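Local structure of surface presentation of antigens protein SpaO (Shigella flexneri, 4TT9) at residues B[56-60]-B[61-65]. The protein is required for secretion of the three Ipa invasion proteins and for host-cell invasion, this chain being its C-terminal SpoA domain, related to the flagellar switch protein FliN. Numbering follows the deposited sequence.
Sequences IKVNG and SLVGH
Val58 and Val63 meet on the tightly packed face of this hairpin, their side chains crossing at about a right angle with the two CG2 methyls 3.6 Å apart. With chi1 at -69°, CG2 of Val63 sits between its own backbone N and carbonyl carbon, which brings it within 3.1 Å of Ile56 O; the methyl contact with Ile56 CG2 is longer, 4.3 Å. Beta-branched Ile56 and Val58 suit extended backbone, whereas Val63 sits in a bulge. Trp82 covers Ile56 and Val63, while Phe44 and Leu35 of the second subunit pack on Ile56 and Val58. Ile56 O takes a nearly straight bond from Val63 N (2.9 Å) and a weak one from Gly64 N (3.4 Å), whereas Ile56 N donates to Gly64 O at 2.8 Å. Gly64, at phi/psi 164/-172°, has no CB to meet Val63 O. On the opposite face Leu62 is exposed, and the extended, partly exposed Lys57 leads away to a salt bridge with Glu27. The solvent end, Asn59-Gly60, suits positive phi and is closed by reciprocal 2.8 Å bonds, Val58 N to Ser61 O and Ser61 N to Val58 O. The arrangement is a beta hairpin closed by a type I' turn from Val58 to Ser61, with a classic bulge where Val63 and Gly64 together face Ile56, shifting the register by one before Lys57.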
loop_
_atom_site.group_PDB
_atom_site.type_symbol
_atom_site.label_atom_id
_atom_site.label_comp_id
_atom_site.label_asym_id
_atom_site.label_seq_id
_atom_site.Cartn_x
_atom_site.Cartn_y
_atom_site.Cartn_z
ATOM N N ILE B 56 -4.529 -5.185 3.966
ATOM C CA ILE B 56 -5.231 -5.469 2.730
ATOM C C ILE B 56 -6.658 -4.974 2.861
ATOM O O ILE B 56 -7.371 -5.356 3.788
ATOM C CB ILE B 56 -5.180 -6.955 2.383
ATOM C CG1 ILE B 56 -3.758 -7.476 2.605
ATOM C CG2 ILE B 56 -5.636 -7.188 0.941
ATOM C CD1 ILE B 56 -3.571 -8.954 2.353
ATOM N N LYS B 57 -7.051 -4.101 1.936
ATOM C CA LYS B 57 -8.358 -3.475 1.966
ATOM C C LYS B 57 -9.135 -3.849 0.723
ATOM O O LYS B 57 -8.570 -3.936 -0.364
ATOM C CB LYS B 57 -8.230 -1.955 2.036
ATOM C CG LYS B 57 -7.855 -1.393 3.396
ATOM C CD LYS B 57 -8.068 0.113 3.394
ATOM C CE LYS B 57 -7.921 0.722 4.771
ATOM N NZ LYS B 57 -8.057 2.208 4.711
ATOM N N VAL B 58 -10.428 -4.082 0.887
ATOM C CA VAL B 58 -11.296 -4.309 -0.253
ATOM C C VAL B 58 -12.381 -3.247 -0.214
ATOM O O VAL B 58 -13.128 -3.179 0.758
ATOM C CB VAL B 58 -11.937 -5.699 -0.198
ATOM C CG1 VAL B 58 -12.938 -5.864 -1.322
ATOM C CG2 VAL B 58 -10.872 -6.772 -0.279
ATOM N N ASN B 59 -12.463 -2.420 -1.253
ATOM C CA ASN B 59 -13.400 -1.295 -1.268
ATOM C C ASN B 59 -13.358 -0.451 -0.002
ATOM O O ASN B 59 -14.403 0.012 0.471
ATOM C CB ASN B 59 -14.840 -1.751 -1.556
ATOM C CG ASN B 59 -14.996 -2.299 -2.950
ATOM O OD1 ASN B 59 -14.110 -2.141 -3.785
ATOM N ND2 ASN B 59 -16.118 -2.936 -3.216
ATOM N N GLY B 60 -12.157 -0.267 0.544
ATOM C CA GLY B 60 -11.975 0.562 1.718
ATOM C C GLY B 60 -12.126 -0.191 3.022
ATOM O O GLY B 60 -11.864 0.365 4.087
ATOM N N SER B 61 -12.550 -1.450 2.946
ATOM C CA SER B 61 -12.716 -2.280 4.143
ATOM C C SER B 61 -11.471 -3.114 4.456
ATOM O O SER B 61 -10.932 -3.778 3.579
ATOM C CB SER B 61 -13.930 -3.214 4.001
ATOM O OG SER B 61 -15.155 -2.579 4.337
ATOM N N LEU B 62 -11.038 -3.082 5.715
ATOM C CA LEU B 62 -9.938 -3.910 6.197
ATOM C C LEU B 62 -10.344 -5.363 6.209
ATOM O O LEU B 62 -11.187 -5.766 7.006
ATOM C CB LEU B 62 -9.569 -3.520 7.628
ATOM C CG LEU B 62 -8.256 -4.095 8.179
ATOM C CD1 LEU B 62 -7.078 -3.455 7.469
ATOM C CD2 LEU B 62 -8.122 -3.934 9.686
ATOM N N VAL B 63 -9.732 -6.164 5.350
ATOM C CA VAL B 63 -10.076 -7.572 5.298
ATOM C C VAL B 63 -8.926 -8.460 5.737
ATOM O O VAL B 63 -9.075 -9.674 5.790
ATOM C CB VAL B 63 -10.500 -7.971 3.892
ATOM C CG1 VAL B 63 -11.813 -7.330 3.544
ATOM C CG2 VAL B 63 -9.450 -7.545 2.908
ATOM N N GLY B 64 -7.778 -7.868 6.044
ATOM C CA GLY B 64 -6.641 -8.663 6.477
ATOM C C GLY B 64 -5.320 -7.934 6.429
ATOM O O GLY B 64 -5.275 -6.731 6.194
ATOM N N HIS B 65 -4.241 -8.676 6.653
ATOM C CA HIS B 65 -2.895 -8.117 6.704
ATOM C C HIS B 65 -1.916 -9.079 6.060
ATOM O O HIS B 65 -2.047 -10.289 6.202
ATOM C CB HIS B 65 -2.482 -7.872 8.153
ATOM C CG HIS B 65 -3.478 -7.076 8.938
ATOM N ND1 HIS B 65 -3.356 -5.714 9.130
ATOM C CD2 HIS B 65 -4.610 -7.445 9.583
ATOM C CE1 HIS B 65 -4.371 -5.283 9.862
ATOM N NE2 HIS B 65 -5.146 -6.314 10.147
#